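Long-range contacts in sulfate adenylyltransferase (Allochromatium vinosum, PDB 4DNX), which catalyses the reaction of sulfate with ATP to give adenosine 5'-phosphosulfate and diphosphate, a step of sulfur metabolism: residues K142-E147 with M269-P274; I195-T200 with T290-G295; R275-H280 with R296-V301. One frame throughout, in Å; residues are numbered along the deposited sequence.

Contact 1: residues K142-E147 with M269-P274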
loop_
_atom_site.group_PDB
_atom_site.type_symbol
_atom_site.label_atom_id
_atom_site.label_comp_id
_atom_site.label_asym_id
_atom_site.label_seq_id
_atom_site.Cartn_x
_atom_site.Cartn_y
_atom_site.Cartn_z
ATOM N N LYS A 142 -25.156 -27.653 -5.140
ATOM C CA LYS A 142 -24.460 -27.178 -6.353
ATOM C C LYS A 142 -23.996 -25.703 -6.229
ATOM O O LYS A 142 -23.226 -25.210 -7.053
ATOM C CB LYS A 142 -25.342 -27.335 -7.618
ATOM C CG LYS A 142 -25.576 -28.808 -8.122
ATOM C CD LYS A 142 -26.678 -28.889 -9.220
ATOM C CE LYS A 142 -28.083 -28.942 -8.590
ATOM N NZ LYS A 142 -29.251 -28.975 -9.531
ATOM N N HIS A 143 -24.483 -24.987 -5.230
ATOM C CA HIS A 143 -24.136 -23.583 -5.115
ATOM C C HIS A 143 -22.758 -23.537 -4.430
ATOM O O HIS A 143 -22.572 -24.122 -3.348
ATOM C CB HIS A 143 -25.219 -22.864 -4.327
ATOM C CG HIS A 143 -25.002 -21.392 -4.192
ATOM N ND1 HIS A 143 -23.903 -20.850 -3.558
ATOM C CD2 HIS A 143 -25.772 -20.353 -4.579
ATOM C CE1 HIS A 143 -23.995 -19.528 -3.576
ATOM N NE2 HIS A 143 -25.141 -19.206 -4.165
ATOM N N PRO A 144 -21.776 -22.910 -5.066
ATOM C CA PRO A 144 -20.425 -23.007 -4.512
ATOM C C PRO A 144 -20.269 -22.310 -3.158
ATOM O O PRO A 144 -19.438 -22.715 -2.357
ATOM C CB PRO A 144 -19.536 -22.348 -5.587
ATOM C CG PRO A 144 -20.468 -21.390 -6.307
ATOM C CD PRO A 144 -21.825 -22.040 -6.270
ATOM N N GLY A 145 -21.077 -21.282 -2.899
ATOM C CA GLY A 145 -20.985 -20.565 -1.638
ATOM C C GLY A 145 -21.623 -21.429 -0.539
ATOM O O GLY A 145 -21.136 -21.456 0.560
ATOM N N VAL A 146 -22.741 -22.074 -0.848
ATOM C CA VAL A 146 -23.382 -23.042 0.055
ATOM C C VAL A 146 -22.369 -24.141 0.444
ATOM O O VAL A 146 -22.244 -24.490 1.649
ATOM C CB VAL A 146 -24.634 -23.664 -0.620
ATOM C CG1 VAL A 146 -25.117 -24.918 0.113
ATOM C CG2 VAL A 146 -25.778 -22.621 -0.700
ATOM N N GLU A 147 -21.665 -24.666 -0.555
ATOM C CA GLU A 147 -20.756 -25.815 -0.333
ATOM C C GLU A 147 -19.617 -25.393 0.599
ATOM O O GLU A 147 -19.324 -26.085 1.568
ATOM C CB GLU A 147 -20.201 -26.357 -1.646
ATOM C CG GLU A 147 -19.332 -27.621 -1.488
ATOM C CD GLU A 147 -18.717 -28.063 -2.811
ATOM O OE1 GLU A 147 -19.113 -29.126 -3.338
ATOM O OE2 GLU A 147 -17.844 -27.332 -3.349
ATOM N N MET A 269 -15.079 -14.561 -2.453
ATOM C CA MET A 269 -16.440 -14.399 -2.966
ATOM C C MET A 269 -17.436 -15.383 -2.332
ATOM O O MET A 269 -17.127 -16.585 -2.173
ATOM C CB MET A 269 -16.455 -14.632 -4.490
ATOM C CG MET A 269 -15.692 -13.607 -5.315
ATOM S SD MET A 269 -15.429 -14.243 -7.026
ATOM C CE MET A 269 -17.113 -14.332 -7.622
ATOM N N LEU A 270 -18.630 -14.880 -1.993
ATOM C CA LEU A 270 -19.707 -15.739 -1.479
ATOM C C LEU A 270 -20.633 -16.318 -2.555
ATOM O O LEU A 270 -21.386 -17.279 -2.314
ATOM C CB LEU A 270 -20.559 -14.977 -0.449
ATOM C CG LEU A 270 -19.835 -14.379 0.759
ATOM C CD1 LEU A 270 -20.766 -13.495 1.543
ATOM C CD2 LEU A 270 -19.328 -15.514 1.685
ATOM N N TYR A 271 -20.600 -15.715 -3.739
ATOM C CA TYR A 271 -21.543 -16.050 -4.801
ATOM C C TYR A 271 -23.007 -15.936 -4.339
ATOM O O TYR A 271 -23.844 -16.701 -4.791
ATOM C CB TYR A 271 -21.287 -17.462 -5.364
ATOM C CG TYR A 271 -19.880 -17.701 -5.898
ATOM C CD1 TYR A 271 -19.550 -17.405 -7.222
ATOM C CD2 TYR A 271 -18.898 -18.264 -5.081
ATOM C CE1 TYR A 271 -18.243 -17.645 -7.713
ATOM C CE2 TYR A 271 -17.607 -18.489 -5.549
ATOM C CZ TYR A 271 -17.285 -18.181 -6.854
ATOM O OH TYR A 271 -16.001 -18.434 -7.288
ATOM N N ALA A 272 -23.306 -14.963 -3.479
ATOM C CA ALA A 272 -24.617 -14.873 -2.808
ATOM C C ALA A 272 -25.533 -13.797 -3.382
ATOM O O ALA A 272 -26.581 -13.450 -2.799
ATOM C CB ALA A 272 -24.408 -14.693 -1.279
ATOM N N GLY A 273 -25.164 -13.280 -4.553
ATOM C CA GLY A 273 -26.078 -12.399 -5.316
ATOM C C GLY A 273 -26.557 -11.222 -4.487
ATOM O O GLY A 273 -25.714 -10.492 -3.922
ATOM N N PRO A 274 -27.876 -11.034 -4.407
ATOM C CA PRO A 274 -28.436 -9.868 -3.710
ATOM C C PRO A 274 -27.918 -9.714 -2.280
ATOM O O PRO A 274 -27.587 -8.595 -1.851
ATOM C CB PRO A 274 -29.934 -10.112 -3.721
ATOM C CG PRO A 274 -30.191 -11.092 -4.850
ATOM C CD PRO A 274 -28.911 -11.839 -5.098
#
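The ring of Tyr-271 is held between two aliphatic groups: Pro-144 reaches over one face, and CB of Met-269, from the ring's own segment, lies over the opposite one. Pro-144 makes a CH-pi contact, its CG 3.9 Å from the centroid of the Tyr-271 ring and 21° off the normal, and the two side chains cross at about a right angle. The imidazole of His-143 presents its edge, where the carbonyl oxygens of Leu-270 and Tyr-271 lie near its plane. With CG anti to the backbone nitrogen (chi1 -178°), this ring folds back on its own chain as the N-cap of helix 144-149. ND1 accepts from Gly-145 N at 2.9 Å and from Val-146 N at 3.2 Å, the latter donor lying well out of the ring plane. Gly-145 CA comes 3.4 Å from Leu-270 O in a CA-H...O contact, and a CB there would run into that oxygen. Since ND1 accepts from two backbone amides, the proton of a neutral His-143 probably sits on NE2, 2.9 Å from Tyr-271 O and hydrogen-bonded to Tyr-305 OH; one imidazole thus caps a helix of the PUA-like region while its far edge faces the ATP-sulfurylase region.

Contact 2: residues I195-T200 with T290-G295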
loop_
_atom_site.group_PDB
_atom_site.type_symbol
_atom_site.label_atom_id
_atom_site.label_comp_id
_atom_site.label_asym_id
_atom_site.label_seq_id
_atom_site.Cartn_x
_atom_site.Cartn_y
_atom_site.Cartn_z
ATOM N N ILE A 195 -18.094 10.146 -4.991
ATOM C CA ILE A 195 -17.144 9.119 -5.457
ATOM C C ILE A 195 -17.921 7.859 -5.836
ATOM O O ILE A 195 -18.662 7.318 -4.993
ATOM C CB ILE A 195 -16.119 8.736 -4.308
ATOM C CG1 ILE A 195 -15.395 10.003 -3.779
ATOM C CG2 ILE A 195 -15.126 7.692 -4.803
ATOM C CD1 ILE A 195 -16.108 10.668 -2.609
ATOM N N VAL A 196 -17.784 7.403 -7.095
ATOM C CA VAL A 196 -18.424 6.138 -7.538
ATOM C C VAL A 196 -17.463 4.978 -7.301
ATOM O O VAL A 196 -16.269 5.124 -7.547
ATOM C CB VAL A 196 -18.707 6.232 -9.054
ATOM C CG1 VAL A 196 -19.168 4.861 -9.631
ATOM C CG2 VAL A 196 -19.731 7.345 -9.346
ATOM N N ALA A 197 -17.939 3.822 -6.813
ATOM C CA ALA A 197 -17.057 2.647 -6.693
ATOM C C ALA A 197 -17.497 1.612 -7.734
ATOM O O ALA A 197 -18.739 1.448 -7.977
ATOM C CB ALA A 197 -17.193 2.039 -5.257
ATOM N N PHE A 198 -16.520 0.941 -8.339
ATOM C CA PHE A 198 -16.765 -0.095 -9.346
ATOM C C PHE A 198 -15.873 -1.283 -9.041
ATOM O O PHE A 198 -14.668 -1.118 -9.000
ATOM C CB PHE A 198 -16.445 0.439 -10.777
ATOM C CG PHE A 198 -16.616 -0.609 -11.873
ATOM C CD1 PHE A 198 -17.899 -1.024 -12.242
ATOM C CD2 PHE A 198 -15.494 -1.180 -12.502
ATOM C CE1 PHE A 198 -18.063 -2.004 -13.265
ATOM C CE2 PHE A 198 -15.674 -2.164 -13.543
ATOM C CZ PHE A 198 -16.926 -2.533 -13.879
ATOM N N GLN A 199 -16.467 -2.481 -8.904
ATOM C CA GLN A 199 -15.697 -3.707 -8.643
ATOM C C GLN A 199 -15.335 -4.411 -9.958
ATOM O O GLN A 199 -16.185 -4.550 -10.844
ATOM C CB GLN A 199 -16.544 -4.683 -7.781
ATOM C CG GLN A 199 -15.850 -6.017 -7.525
ATOM C CD GLN A 199 -16.540 -6.857 -6.454
ATOM O OE1 GLN A 199 -17.026 -6.330 -5.451
ATOM N NE2 GLN A 199 -16.599 -8.177 -6.678
ATOM N N THR A 200 -14.111 -4.912 -10.069
ATOM C CA THR A 200 -13.789 -5.796 -11.206
ATOM C C THR A 200 -12.693 -6.758 -10.815
ATOM O O THR A 200 -11.989 -6.500 -9.863
ATOM C CB THR A 200 -13.340 -4.998 -12.460
ATOM O OG1 THR A 200 -13.286 -5.907 -13.581
ATOM C CG2 THR A 200 -11.997 -4.325 -12.235
ATOM N N THR A 290 -19.523 7.223 -2.202
ATOM C CA THR A 290 -20.869 7.734 -2.030
ATOM C C THR A 290 -21.890 7.003 -2.907
ATOM O O THR A 290 -23.108 7.097 -2.651
ATOM C CB THR A 290 -20.949 9.275 -2.296
ATOM O OG1 THR A 290 -20.499 9.556 -3.620
ATOM C CG2 THR A 290 -20.111 10.085 -1.323
ATOM N N HIS A 291 -21.404 6.336 -3.959
ATOM C CA HIS A 291 -22.231 5.643 -4.949
ATOM C C HIS A 291 -21.558 4.318 -5.305
ATOM O O HIS A 291 -20.335 4.244 -5.353
ATOM C CB HIS A 291 -22.383 6.525 -6.192
ATOM C CG HIS A 291 -23.176 7.761 -5.928
ATOM N ND1 HIS A 291 -22.625 8.898 -5.361
ATOM C CD2 HIS A 291 -24.490 8.030 -6.105
ATOM C CE1 HIS A 291 -23.563 9.812 -5.206
ATOM N NE2 HIS A 291 -24.704 9.312 -5.650
ATOM N N PHE A 292 -22.339 3.291 -5.587
ATOM C CA PHE A 292 -21.820 1.986 -5.916
ATOM C C PHE A 292 -22.582 1.441 -7.109
ATOM O O PHE A 292 -23.813 1.458 -7.106
ATOM C CB PHE A 292 -22.005 1.026 -4.715
ATOM C CG PHE A 292 -21.596 -0.399 -5.005
ATOM C CD1 PHE A 292 -20.399 -0.686 -5.637
ATOM C CD2 PHE A 292 -22.399 -1.454 -4.569
ATOM C CE1 PHE A 292 -19.999 -2.032 -5.896
ATOM C CE2 PHE A 292 -22.031 -2.768 -4.814
ATOM C CZ PHE A 292 -20.835 -3.066 -5.469
ATOM N N ILE A 293 -21.859 1.000 -8.134
ATOM C CA ILE A 293 -22.502 0.510 -9.372
ATOM C C ILE A 293 -22.884 -0.972 -9.178
ATOM O O ILE A 293 -22.020 -1.823 -8.873
ATOM C CB ILE A 293 -21.533 0.591 -10.552
ATOM C CG1 ILE A 293 -21.258 2.046 -10.915
ATOM C CG2 ILE A 293 -22.086 -0.152 -11.824
ATOM C CD1 ILE A 293 -20.148 2.222 -11.966
ATOM N N ILE A 294 -24.151 -1.271 -9.435
ATOM C CA ILE A 294 -24.677 -2.659 -9.405
ATOM C C ILE A 294 -25.416 -2.858 -10.728
ATOM O O ILE A 294 -26.391 -2.184 -11.004
ATOM C CB ILE A 294 -25.671 -2.853 -8.222
ATOM C CG1 ILE A 294 -24.936 -2.608 -6.897
ATOM C CG2 ILE A 294 -26.406 -4.285 -8.266
ATOM C CD1 ILE A 294 -25.704 -2.986 -5.645
ATOM N N GLY A 295 -24.917 -3.781 -11.530
ATOM C CA GLY A 295 -25.544 -4.159 -12.806
ATOM C C GLY A 295 -26.391 -5.422 -12.738
ATOM O O GLY A 295 -26.819 -5.836 -11.662
HETATM O O HOH W 1 -19.339 -2.689 -9.298
#
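Ile-293 reaches from its strand across to residues 195-200. Its CB lies 3.9 Å from Ala-197 O, CG1 packs on Val-196 CG1, and the terminal CD1 fits between Val-196 CG1 at 3.7 Å and Phe-198 CD1 at 4.0 Å. With CG1 anti to the carbonyl carbon (chi1 -69°), the branch is carried over the neighbouring strand, on the side where helix 206-219 packs. Beneath these side chains the backbones pair in parallel: Ala-197 N donates to His-291 O at 2.8 Å, and Ala-197 O takes Ile-293 N almost head-on, with a C=O...N angle of 172°. These are the first and fourth strands in the 3-2-1-4-5 order of the Rossmann-like sheet, 195-200 being the central strand and 291-294 its neighbour. Phe-292 and Ala-197 point to the other face, toward helix 274-287. Beyond the paired residues the strands diverge, and a water bridges Gln-199 N and Ile-293 O. At the opposite end, Ile-195 O accepts from both Thr-290 N and His-291 N, while Ile-195 N donates to Thr-290 OG1 at 2.8 Å, nearly straight. That hydroxyl, placed by chi1 of 58° between the backbone nitrogen and carbonyl carbon, is 2.8 Å from His-291 ND1 in a hydrogen bond whose donor may be either group. A valine in place of Thr-290 would probably leave the Ile-195 amide and His-291 ND1 without their shared hydroxyl partner.

Contact 3: residues R275-H280 with R296-V301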
loop_
_atom_site.group_PDB
_atom_site.type_symbol
_atom_site.label_atom_id
_atom_site.label_comp_id
_atom_site.label_asym_id
_atom_site.label_seq_id
_atom_site.Cartn_x
_atom_site.Cartn_y
_atom_site.Cartn_z
ATOM N N ARG A 275 -27.839 -10.801 -1.509
ATOM C CA ARG A 275 -27.238 -10.619 -0.172
ATOM C C ARG A 275 -25.768 -10.114 -0.162
ATOM O O ARG A 275 -25.380 -9.314 0.712
ATOM C CB ARG A 275 -27.359 -11.867 0.678
ATOM C CG ARG A 275 -26.877 -11.634 2.135
ATOM C CD ARG A 275 -27.821 -10.659 2.949
ATOM N NE ARG A 275 -29.091 -11.289 3.219
ATOM C CZ ARG A 275 -29.395 -11.901 4.372
ATOM N NH1 ARG A 275 -28.557 -11.876 5.396
ATOM N NH2 ARG A 275 -30.549 -12.503 4.503
ATOM N N GLU A 276 -24.962 -10.567 -1.121
ATOM C CA GLU A 276 -23.583 -10.159 -1.195
ATOM C C GLU A 276 -23.493 -8.707 -1.677
ATOM O O GLU A 276 -22.588 -7.984 -1.263
ATOM C CB GLU A 276 -22.787 -11.097 -2.104
ATOM C CG GLU A 276 -21.309 -10.830 -2.087
ATOM C CD GLU A 276 -20.498 -11.994 -2.613
ATOM O OE1 GLU A 276 -21.105 -12.792 -3.359
ATOM O OE2 GLU A 276 -19.286 -12.084 -2.281
ATOM N N ALA A 277 -24.464 -8.286 -2.511
ATOM C CA ALA A 277 -24.504 -6.899 -2.986
ATOM C C ALA A 277 -24.668 -5.940 -1.795
ATOM O O ALA A 277 -24.072 -4.853 -1.786
ATOM C CB ALA A 277 -25.632 -6.695 -4.037
ATOM N N VAL A 278 -25.457 -6.330 -0.785
ATOM C CA VAL A 278 -25.590 -5.491 0.405
ATOM C C VAL A 278 -24.254 -5.402 1.176
ATOM O O VAL A 278 -23.873 -4.309 1.682
ATOM C CB VAL A 278 -26.731 -5.991 1.332
ATOM C CG1 VAL A 278 -26.847 -5.084 2.551
ATOM C CG2 VAL A 278 -28.056 -6.005 0.511
ATOM N N LEU A 279 -23.577 -6.539 1.304
ATOM C CA LEU A 279 -22.246 -6.536 1.926
ATOM C C LEU A 279 -21.275 -5.608 1.173
ATOM O O LEU A 279 -20.542 -4.810 1.799
ATOM C CB LEU A 279 -21.694 -7.962 1.966
ATOM C CG LEU A 279 -20.352 -8.060 2.679
ATOM C CD1 LEU A 279 -20.504 -7.652 4.173
ATOM C CD2 LEU A 279 -19.810 -9.514 2.541
ATOM N N HIS A 280 -21.277 -5.713 -0.170
ATOM C CA HIS A 280 -20.481 -4.819 -1.046
ATOM C C HIS A 280 -20.764 -3.353 -0.795
ATOM O O HIS A 280 -19.820 -2.587 -0.665
ATOM C CB HIS A 280 -20.760 -5.122 -2.506
ATOM C CG HIS A 280 -20.166 -6.403 -2.993
ATOM N ND1 HIS A 280 -20.474 -6.918 -4.244
ATOM C CD2 HIS A 280 -19.302 -7.274 -2.419
ATOM C CE1 HIS A 280 -19.804 -8.051 -4.416
ATOM N NE2 HIS A 280 -19.081 -8.286 -3.328
ATOM N N ARG A 296 -26.606 -6.062 -13.885
ATOM C CA ARG A 296 -27.393 -7.298 -13.978
ATOM C C ARG A 296 -26.640 -8.463 -13.365
ATOM O O ARG A 296 -25.420 -8.595 -13.572
ATOM C CB ARG A 296 -27.644 -7.568 -15.457
ATOM C CG ARG A 296 -28.507 -8.759 -15.776
ATOM C CD ARG A 296 -28.637 -8.902 -17.294
ATOM N NE ARG A 296 -29.488 -7.862 -17.858
ATOM C CZ ARG A 296 -30.776 -8.016 -18.158
ATOM N NH1 ARG A 296 -31.388 -9.174 -17.953
ATOM N NH2 ARG A 296 -31.457 -7.005 -18.665
ATOM N N ASP A 297 -27.352 -9.298 -12.593
ATOM C CA ASP A 297 -26.778 -10.501 -11.999
ATOM C C ASP A 297 -25.581 -10.253 -11.110
ATOM O O ASP A 297 -24.667 -11.060 -11.017
ATOM C CB ASP A 297 -26.483 -11.538 -13.097
ATOM C CG ASP A 297 -27.773 -12.092 -13.725
ATOM O OD1 ASP A 297 -27.946 -12.009 -14.977
ATOM O OD2 ASP A 297 -28.639 -12.604 -12.952
ATOM N N HIS A 298 -25.563 -9.100 -10.438
ATOM C CA HIS A 298 -24.437 -8.759 -9.599
ATOM C C HIS A 298 -24.153 -9.835 -8.542
ATOM O O HIS A 298 -25.075 -10.239 -7.842
ATOM C CB HIS A 298 -24.693 -7.396 -8.952
ATOM C CG HIS A 298 -23.530 -6.882 -8.161
ATOM N ND1 HIS A 298 -22.535 -6.103 -8.720
ATOM C CD2 HIS A 298 -23.186 -7.059 -6.861
ATOM C CE1 HIS A 298 -21.647 -5.791 -7.785
ATOM N NE2 HIS A 298 -22.011 -6.375 -6.654
ATOM N N ALA A 299 -22.889 -10.271 -8.472
ATOM C CA ALA A 299 -22.395 -11.285 -7.504
ATOM C C ALA A 299 -23.114 -12.641 -7.609
ATOM O O ALA A 299 -23.078 -13.449 -6.663
ATOM C CB ALA A 299 -22.485 -10.738 -6.070
ATOM N N GLY A 300 -23.733 -12.894 -8.748
ATOM C CA GLY A 300 -24.559 -14.098 -8.952
ATOM C C GLY A 300 -23.776 -15.327 -9.375
ATOM O O GLY A 300 -22.557 -15.267 -9.610
ATOM N N VAL A 301 -24.484 -16.445 -9.394
ATOM C CA VAL A 301 -23.988 -17.737 -9.902
ATOM C C VAL A 301 -25.207 -18.512 -10.364
ATOM O O VAL A 301 -26.310 -18.305 -9.836
ATOM C CB VAL A 301 -23.173 -18.503 -8.801
ATOM C CG1 VAL A 301 -24.028 -18.886 -7.619
ATOM C CG2 VAL A 301 -22.427 -19.694 -9.373
#
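His-280 and His-298 meet edge to edge through a single hydrogen bond, ND1 of His-280 lying 2.9 Å from NE2 of His-298, with either nitrogen a possible donor. Each nitrogen lies near the plane of the other ring, yet the planes stand at 86°, so the imidazoles are linked rim to rim without stacking. The conformations that bring them together differ. On helix 274-287, His-280 has CG anti to the carbonyl carbon (chi1 -73°), and its ring lies back over the preceding turn, with Glu-276 O above one face. On the loop, His-298 has CG anti to its backbone nitrogen (chi1 -174°), which extends the imidazole toward the helix; its CD2 then rests 3.8 Å from Ala-277 CB.

Ala-299 approaches the helix beside this pair. It follows His-298 in a type II beta turn from Asp-297 to Gly-300, closed by a 3.1 Å bond from Gly-300 N to Asp-297 O, and its CB lies 3.7 Å from Glu-276 OE1 and close to His-280 CE1. The extended chain of Glu-276 passes alongside that methyl, while its carboxylate is engaged by backbone amides: OE2 accepts from Leu-270 N and OE1 from Ala-272 N. Phe-292, on the adjacent strand, meets the ring of His-298.

The contact thus joins the helix preceding strand 291-294 to the loop after it, which carries the Gly-Arg-Asp-His motif of ATP sulfurylases and probably lines the nucleotide site. One hydrogen bond between near-perpendicular rings ties the loop's imidazole to the helix and probably fixes the turn of both, with the Ala-299 methyl packed beside them.

How the contacts relate
The three contacts illustrate how chemistry follows place in a fold. Contact 2 is the core case: the central strand and its neighbour joined by regular backbone bonds, nearly all the touching residues buried. Contacts 1 and 3 include partly exposed residues, Pro-144 and Tyr-271 in one, His-298 and Ala-299 in the other; they join loops to helices, and imidazoles do the polar work. Contact 1 alone spans the two family regions. Contact 3 links the others: Gly-273 N bonds to Ala-299 O where segments 269-274 and 296-301 meet, and His-280 packs on Phe-292, helix 274-287 and strand 291-294 being consecutive. Contacts 1 and 2 do not touch, their nearest atoms about 6 Å apart.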